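Local coordinates for p22 protein (PDB 3JV1) that acts as an accessory factor specific for the editing of cytochrome oxidase subunit II RNA in Trypanosoma brucei and belongs to the Mam33 family, at residues Ser114-Ala117 with Gln118-Ser122; Asn156-Asp159 with Gln160-Trp164; Tyr170-Trp173 with Leu174-Asn178. One frame throughout, in Å; residues are numbered along the deposited sequence.

Interaction 1 (Ser114-Ala117 with Gln118-Ser122)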
loop_
_atom_site.group_PDB
_atom_site.type_symbol
_atom_site.label_atom_id
_atom_site.label_comp_id
_atom_site.label_asym_id
_atom_site.label_seq_id
_atom_site.Cartn_x
_atom_site.Cartn_y
_atom_site.Cartn_z
ATOM N N SER A 114 6.968 -5.713 10.971
ATOM C CA SER A 114 6.036 -6.642 10.328
ATOM C C SER A 114 4.951 -5.879 9.562
ATOM O O SER A 114 4.745 -4.696 9.792
ATOM C CB SER A 114 5.392 -7.552 11.373
ATOM O OG SER A 114 4.555 -6.821 12.248
ATOM N N ALA A 115 4.259 -6.553 8.651
ATOM C CA ALA A 115 3.204 -5.898 7.883
ATOM C C ALA A 115 2.117 -5.434 8.838
ATOM O O ALA A 115 1.554 -4.353 8.669
ATOM C CB ALA A 115 2.626 -6.850 6.849
ATOM N N GLU A 116 1.840 -6.249 9.853
ATOM C CA GLU A 116 0.826 -5.912 10.849
ATOM C C GLU A 116 1.235 -4.670 11.648
ATOM O O GLU A 116 0.406 -3.802 11.917
ATOM C CB GLU A 116 0.592 -7.087 11.801
ATOM C CG GLU A 116 -0.443 -6.787 12.874
ATOM C CD GLU A 116 -1.758 -6.273 12.291
ATOM O OE1 GLU A 116 -2.495 -5.574 13.016
ATOM O OE2 GLU A 116 -2.056 -6.577 11.112
ATOM N N ALA A 117 2.508 -4.585 12.025
ATOM C CA ALA A 117 2.993 -3.428 12.773
ATOM C C ALA A 117 2.869 -2.171 11.920
ATOM O O ALA A 117 2.508 -1.112 12.422
ATOM C CB ALA A 117 4.443 -3.631 13.192
ATOM N N GLN A 118 3.174 -2.283 10.630
ATOM C CA GLN A 118 3.064 -1.137 9.737
ATOM C C GLN A 118 1.638 -0.618 9.680
ATOM O O GLN A 118 1.410 0.588 9.700
ATOM C CB GLN A 118 3.480 -1.490 8.313
ATOM C CG GLN A 118 4.938 -1.276 7.993
ATOM C CD GLN A 118 5.807 -2.359 8.553
ATOM O OE1 GLN A 118 6.159 -2.342 9.733
ATOM N NE2 GLN A 118 6.150 -3.329 7.713
ATOM N N PHE A 119 0.673 -1.526 9.586
ATOM C CA PHE A 119 -0.708 -1.097 9.512
ATOM C C PHE A 119 -1.153 -0.366 10.775
ATOM O O PHE A 119 -1.836 0.654 10.704
ATOM C CB PHE A 119 -1.636 -2.280 9.266
ATOM C CG PHE A 119 -3.075 -1.899 9.266
ATOM C CD1 PHE A 119 -3.599 -1.134 8.229
ATOM C CD2 PHE A 119 -3.895 -2.236 10.336
ATOM C CE1 PHE A 119 -4.920 -0.703 8.256
ATOM C CE2 PHE A 119 -5.218 -1.810 10.376
ATOM C CZ PHE A 119 -5.733 -1.039 9.330
ATOM N N GLN A 120 -0.769 -0.888 11.935
ATOM C CA GLN A 120 -1.144 -0.262 13.194
ATOM C C GLN A 120 -0.570 1.145 13.305
ATOM O O GLN A 120 -1.250 2.072 13.738
ATOM C CB GLN A 120 -0.677 -1.126 14.364
ATOM C CG GLN A 120 -1.524 -2.376 14.566
ATOM C CD GLN A 120 -0.936 -3.314 15.593
ATOM O OE1 GLN A 120 -0.330 -2.874 16.571
ATOM N NE2 GLN A 120 -1.124 -4.617 15.389
ATOM N N LYS A 121 0.683 1.307 12.907
ATOM C CA LYS A 121 1.314 2.617 12.960
ATOM C C LYS A 121 0.741 3.587 11.923
ATOM O O LYS A 121 0.821 4.800 12.101
ATOM C CB LYS A 121 2.832 2.472 12.790
ATOM C CG LYS A 121 3.485 1.815 14.007
ATOM C CD LYS A 121 4.980 1.592 13.848
ATOM C CE LYS A 121 5.296 0.400 12.947
ATOM N NZ LYS A 121 6.744 0.063 13.019
ATOM N N SER A 122 0.148 3.062 10.854
ATOM C CA SER A 122 -0.422 3.923 9.818
ATOM C C SER A 122 -1.669 4.660 10.318
ATOM O O SER A 122 -2.129 5.616 9.697
ATOM C CB SER A 122 -0.786 3.104 8.572
ATOM O OG SER A 122 -2.026 2.438 8.744
#
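Gln-120 reaches back one turn to Glu-116 along a short helix. Its NE2 donates to OE1 of Glu-116 at 2.9 Å, and the bond is almost straight at 177°. OE1 accepts through its anti lone pair and lies in the amide plane of Gln-120. The carboxylate itself is turned 58° from that plane. A bend at chi2 (53°) brings the Glu-116 carboxylate round to the amide. OE2 of Glu-116 bonds to the backbone N of Ala-115 of the second subunit, so both oxygens are engaged.

The two segments cover the whole of the short helix 115-121, with Ser-114 as its N-cap. Ser-114 OG accepts from Ala-117 N at 3.0 Å. Phe-119 N bonds to Ala-115 O in the regular helical pattern.

The tight part lies round Ala-117, the buried residue here, which also packs on Leu-109 of helix 107-111. The aliphatic chain of Lys-121 passes over it, with CE 3.2 Å from Ala-117 O and 4.1 Å from Ala-117 CB. A bend at chi3 carries NZ on to the backbone oxygens of Leu-109 and Asp-112. Round Glu-116 and Gln-120 the fit is looser: one bond joins the two side chains, and both stay partly exposed.

Interaction 2 (Asn156-Asp159 with Gln160-Trp164)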
loop_
_atom_site.group_PDB
_atom_site.type_symbol
_atom_site.label_atom_id
_atom_site.label_comp_id
_atom_site.label_asym_id
_atom_site.label_seq_id
_atom_site.Cartn_x
_atom_site.Cartn_y
_atom_site.Cartn_z
ATOM N N ASN A 156 25.211 11.025 1.905
ATOM C CA ASN A 156 26.113 10.778 0.798
ATOM C C ASN A 156 26.509 9.304 0.761
ATOM O O ASN A 156 26.609 8.711 -0.315
ATOM C CB ASN A 156 27.349 11.661 0.952
ATOM C CG ASN A 156 28.092 11.847 -0.343
ATOM O OD1 ASN A 156 28.892 11.003 -0.747
ATOM N ND2 ASN A 156 27.822 12.957 -1.017
ATOM N N PHE A 157 26.738 8.715 1.934
ATOM C CA PHE A 157 27.097 7.306 2.009
ATOM C C PHE A 157 25.947 6.421 1.540
ATOM O O PHE A 157 26.168 5.393 0.916
ATOM C CB PHE A 157 27.454 6.891 3.435
ATOM C CG PHE A 157 27.562 5.399 3.609
ATOM C CD1 PHE A 157 28.707 4.720 3.218
ATOM C CD2 PHE A 157 26.491 4.667 4.108
ATOM C CE1 PHE A 157 28.785 3.334 3.320
ATOM C CE2 PHE A 157 26.558 3.290 4.213
ATOM C CZ PHE A 157 27.707 2.618 3.818
ATOM N N ILE A 158 24.721 6.815 1.862
ATOM C CA ILE A 158 23.552 6.047 1.467
ATOM C C ILE A 158 23.396 5.943 -0.054
ATOM O O ILE A 158 23.061 4.875 -0.564
ATOM C CB ILE A 158 22.271 6.650 2.097
ATOM C CG1 ILE A 158 22.249 6.322 3.591
ATOM C CG2 ILE A 158 21.024 6.110 1.407
ATOM C CD1 ILE A 158 21.111 6.940 4.341
ATOM N N ASP A 159 23.626 7.043 -0.770
ATOM C CA ASP A 159 23.516 7.032 -2.231
ATOM C C ASP A 159 24.616 6.158 -2.801
ATOM O O ASP A 159 24.367 5.280 -3.628
ATOM C CB ASP A 159 23.663 8.439 -2.823
ATOM C CG ASP A 159 22.423 9.288 -2.642
ATOM O OD1 ASP A 159 21.303 8.757 -2.810
ATOM O OD2 ASP A 159 22.569 10.498 -2.352
ATOM N N GLN A 160 25.842 6.416 -2.360
ATOM C CA GLN A 160 26.991 5.646 -2.815
ATOM C C GLN A 160 26.837 4.153 -2.532
ATOM O O GLN A 160 27.075 3.324 -3.414
ATOM C CB GLN A 160 28.270 6.169 -2.160
ATOM C CG GLN A 160 28.922 7.325 -2.901
ATOM C CD GLN A 160 30.107 7.912 -2.145
ATOM O OE1 GLN A 160 30.946 7.185 -1.611
ATOM N NE2 GLN A 160 30.184 9.238 -2.109
ATOM N N PHE A 161 26.438 3.802 -1.312
ATOM C CA PHE A 161 26.273 2.391 -0.987
ATOM C C PHE A 161 25.150 1.753 -1.812
ATOM O O PHE A 161 25.273 0.623 -2.264
ATOM C CB PHE A 161 25.976 2.195 0.504
ATOM C CG PHE A 161 26.193 0.786 0.966
ATOM C CD1 PHE A 161 27.477 0.321 1.226
ATOM C CD2 PHE A 161 25.128 -0.097 1.075
ATOM C CE1 PHE A 161 27.699 -1.004 1.587
ATOM C CE2 PHE A 161 25.335 -1.426 1.432
ATOM C CZ PHE A 161 26.624 -1.881 1.688
ATOM N N SER A 162 24.057 2.483 -1.998
ATOM C CA SER A 162 22.927 1.976 -2.770
ATOM C C SER A 162 23.310 1.683 -4.213
ATOM O O SER A 162 22.875 0.688 -4.775
ATOM C CB SER A 162 21.765 2.975 -2.742
ATOM O OG SER A 162 21.129 2.990 -1.473
ATOM N N LEU A 163 24.112 2.557 -4.812
ATOM C CA LEU A 163 24.539 2.360 -6.191
ATOM C C LEU A 163 25.409 1.123 -6.301
ATOM O O LEU A 163 25.247 0.306 -7.211
ATOM C CB LEU A 163 25.330 3.564 -6.694
ATOM C CG LEU A 163 24.547 4.826 -7.037
ATOM C CD1 LEU A 163 25.528 5.900 -7.460
ATOM C CD2 LEU A 163 23.537 4.543 -8.147
ATOM N N TRP A 164 26.335 0.986 -5.364
ATOM C CA TRP A 164 27.226 -0.156 -5.365
ATOM C C TRP A 164 26.475 -1.470 -5.164
ATOM O O TRP A 164 26.741 -2.447 -5.859
ATOM C CB TRP A 164 28.285 0.014 -4.281
ATOM C CG TRP A 164 29.108 -1.202 -4.082
ATOM C CD1 TRP A 164 30.216 -1.569 -4.783
ATOM C CD2 TRP A 164 28.856 -2.248 -3.144
ATOM N NE1 TRP A 164 30.671 -2.787 -4.342
ATOM C CE2 TRP A 164 29.854 -3.226 -3.335
ATOM C CE3 TRP A 164 27.880 -2.456 -2.161
ATOM C CZ2 TRP A 164 29.908 -4.401 -2.575
ATOM C CZ3 TRP A 164 27.931 -3.622 -1.407
ATOM C CH2 TRP A 164 28.940 -4.580 -1.619
#
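The early turns of the long C-terminal helix 152-181 pair Phe-157 with Phe-161 on its buried side. The two side chains lie side by side and point the same way. Their planes are 29° apart, but the rings are slid past each other and barely overlap, with centroids 5.3 Å apart. A CH-pi contact adds to this. Phe-161 CB sits over one face of the Phe-157 ring, 4.0 Å from its centroid and toward the rim. Phe-157 CZ also meets Phe-161 CD1 at 3.5 Å. Phe-157 has CG anti to its backbone N (chi1 168°), which swings the ring along the helix toward Phe-161. Pro-28 and Pro-31 pack on Phe-157, and Phe-45 meets Phe-161 edge-to-face.

Ser-162 turns its hydroxyl back to the helix. OG donates to Ile-158 O at 2.8 Å, and Ser-162 N donates to the same oxygen at 3.0 Å. The two donors come from opposite faces of the carbonyl plane, so one oxygen is gripped twice.

Asp-159 forms a salt bridge with Arg-72 of strand 72-80. Arg-72 also touches Ser-162 and Leu-163, while Ile-158 packs on Leu-74 of the same strand. This is typical of a helix packed against a strand of an antiparallel sheet, with aromatic residues spaced i, i+4 and a serine hydroxyl bonded to the carbonyl one turn back.

Interaction 3 (Tyr170-Trp173 with Leu174-Asn178)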
loop_
_atom_site.group_PDB
_atom_site.type_symbol
_atom_site.label_atom_id
_atom_site.label_comp_id
_atom_site.label_asym_id
_atom_site.label_seq_id
_atom_site.Cartn_x
_atom_site.Cartn_y
_atom_site.Cartn_z
ATOM N N TYR A 170 22.413 -6.535 -9.386
ATOM C CA TYR A 170 22.151 -6.714 -10.808
ATOM C C TYR A 170 22.951 -7.872 -11.379
ATOM O O TYR A 170 22.424 -8.672 -12.140
ATOM C CB TYR A 170 22.494 -5.448 -11.593
ATOM C CG TYR A 170 22.316 -5.631 -13.080
ATOM C CD1 TYR A 170 21.091 -6.043 -13.603
ATOM C CD2 TYR A 170 23.370 -5.402 -13.968
ATOM C CE1 TYR A 170 20.913 -6.221 -14.968
ATOM C CE2 TYR A 170 23.202 -5.577 -15.343
ATOM C CZ TYR A 170 21.969 -5.987 -15.833
ATOM O OH TYR A 170 21.782 -6.170 -17.180
ATOM N N GLU A 171 24.226 -7.957 -11.015
ATOM C CA GLU A 171 25.071 -9.036 -11.510
ATOM C C GLU A 171 24.663 -10.375 -10.909
ATOM O O GLU A 171 24.748 -11.405 -11.566
ATOM C CB GLU A 171 26.541 -8.762 -11.187
ATOM C CG GLU A 171 27.056 -7.469 -11.781
ATOM C CD GLU A 171 28.540 -7.269 -11.546
ATOM O OE1 GLU A 171 29.003 -6.111 -11.642
ATOM O OE2 GLU A 171 29.240 -8.270 -11.281
ATOM N N GLU A 172 24.233 -10.358 -9.655
ATOM C CA GLU A 172 23.812 -11.581 -8.991
ATOM C C GLU A 172 22.489 -12.020 -9.632
ATOM O O GLU A 172 22.211 -13.213 -9.765
ATOM C CB GLU A 172 23.651 -11.312 -7.495
ATOM C CG GLU A 172 23.565 -12.548 -6.623
ATOM C CD GLU A 172 22.158 -13.069 -6.497
ATOM O OE1 GLU A 172 21.233 -12.229 -6.454
ATOM O OE2 GLU A 172 21.980 -14.307 -6.425
ATOM N N TRP A 173 21.696 -11.034 -10.044
ATOM C CA TRP A 173 20.413 -11.261 -10.710
ATOM C C TRP A 173 20.672 -12.021 -12.018
ATOM O O TRP A 173 20.081 -13.065 -12.266
ATOM C CB TRP A 173 19.762 -9.905 -10.994
ATOM C CG TRP A 173 18.447 -9.936 -11.729
ATOM C CD1 TRP A 173 17.211 -10.137 -11.193
ATOM C CD2 TRP A 173 18.244 -9.659 -13.119
ATOM N NE1 TRP A 173 16.247 -9.990 -12.159
ATOM C CE2 TRP A 173 16.855 -9.698 -13.353
ATOM C CE3 TRP A 173 19.104 -9.381 -14.192
ATOM C CZ2 TRP A 173 16.298 -9.466 -14.618
ATOM C CZ3 TRP A 173 18.553 -9.152 -15.451
ATOM C CH2 TRP A 173 17.161 -9.195 -15.652
ATOM N N LEU A 174 21.578 -11.503 -12.838
ATOM C CA LEU A 174 21.929 -12.140 -14.114
ATOM C C LEU A 174 22.411 -13.575 -13.913
ATOM O O LEU A 174 21.964 -14.495 -14.596
ATOM C CB LEU A 174 23.030 -11.349 -14.821
ATOM C CG LEU A 174 22.690 -9.950 -15.339
ATOM C CD1 LEU A 174 23.961 -9.221 -15.764
ATOM C CD2 LEU A 174 21.722 -10.073 -16.504
ATOM N N SER A 175 23.330 -13.748 -12.969
ATOM C CA SER A 175 23.903 -15.052 -12.664
ATOM C C SER A 175 22.891 -16.069 -12.155
ATOM O O SER A 175 22.899 -17.227 -12.576
ATOM C CB SER A 175 25.010 -14.903 -11.628
ATOM O OG SER A 175 25.525 -16.174 -11.272
ATOM N N SER A 176 22.025 -15.652 -11.240
ATOM C CA SER A 176 21.041 -16.584 -10.707
ATOM C C SER A 176 20.001 -16.978 -11.758
ATOM O O SER A 176 19.533 -18.120 -11.768
ATOM C CB SER A 176 20.372 -16.011 -9.441
ATOM O OG SER A 176 19.837 -14.722 -9.659
ATOM N N ILE A 177 19.642 -16.058 -12.652
ATOM C CA ILE A 177 18.668 -16.398 -13.685
ATOM C C ILE A 177 19.316 -17.354 -14.679
ATOM O O ILE A 177 18.677 -18.278 -15.168
ATOM C CB ILE A 177 18.134 -15.145 -14.428
ATOM C CG1 ILE A 177 17.275 -14.307 -13.479
ATOM C CG2 ILE A 177 17.280 -15.566 -15.625
ATOM C CD1 ILE A 177 16.846 -12.979 -14.056
ATOM N N ASN A 178 20.596 -17.124 -14.962
ATOM C CA ASN A 178 21.356 -17.977 -15.869
ATOM C C ASN A 178 21.390 -19.412 -15.329
ATOM O O ASN A 178 21.117 -20.367 -16.050
ATOM C CB ASN A 178 22.783 -17.449 -15.999
ATOM C CG ASN A 178 23.652 -18.339 -16.859
ATOM O OD1 ASN A 178 23.594 -18.289 -18.092
ATOM N ND2 ASN A 178 24.456 -19.175 -16.213
#
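Ile-177 presses its CD1 methyl onto the indole of Trp-173. The methyl stands over one face, 3.6 Å from the centroid of the five-membered ring, and comes within 3.4 Å of Trp-173 CE2. Leu-174 meets the same indole at its edge. Its CD2 lies near the ring plane, 3.5 Å from Trp-173 CZ3. The indole thus fits into the angle between two branched side chains.

The other methyl of Leu-174 serves a second ring. CD1 rests over a face of Tyr-170, 4.1 Å from the ring centroid, so the fork of this leucine wedges between Tyr-170 and Trp-173. With chi1 at 176°, the Tyr-170 ring extends along the helix to meet that methyl.

These residues form a ridge on the last turns of helix 152-181, which pairs with helix 2-18 in the Mam33-family fold. Leu-174 packs on Glu-14 of that helix, and Tyr-170 OH bonds to the Glu-14 carboxylate. The ridge also meets another chain: Trp-173 NE1 bonds to Val-101 O of the third subunit, and Phe-103 of the third subunit packs on Ile-177. Ser-176 OG curls back to the backbone, 2.8 Å from Glu-172 O and 3.1 Å from Trp-173 O.

Overall arrangement
All three contacts are local, each within one helix. Interactions 2 and 3 share helix 152-181, with centres about 21 Å apart. Interaction 1 is on the separate helix 115-121, about 28 Å from interaction 2 and 33 Å from interaction 3, centre to centre. It is a surface contact, mostly polar, and touches both other subunits. Interaction 2 is partly buried and nearest the middle of the chain. Its paired aromatics pack within the subunit, and no other chain of the assembly touches it. Interaction 3, also partly buried, lies far from the chain centre. Within its two segments methyl groups meet the aromatic rings, and the third subunit supplies part of the surroundings.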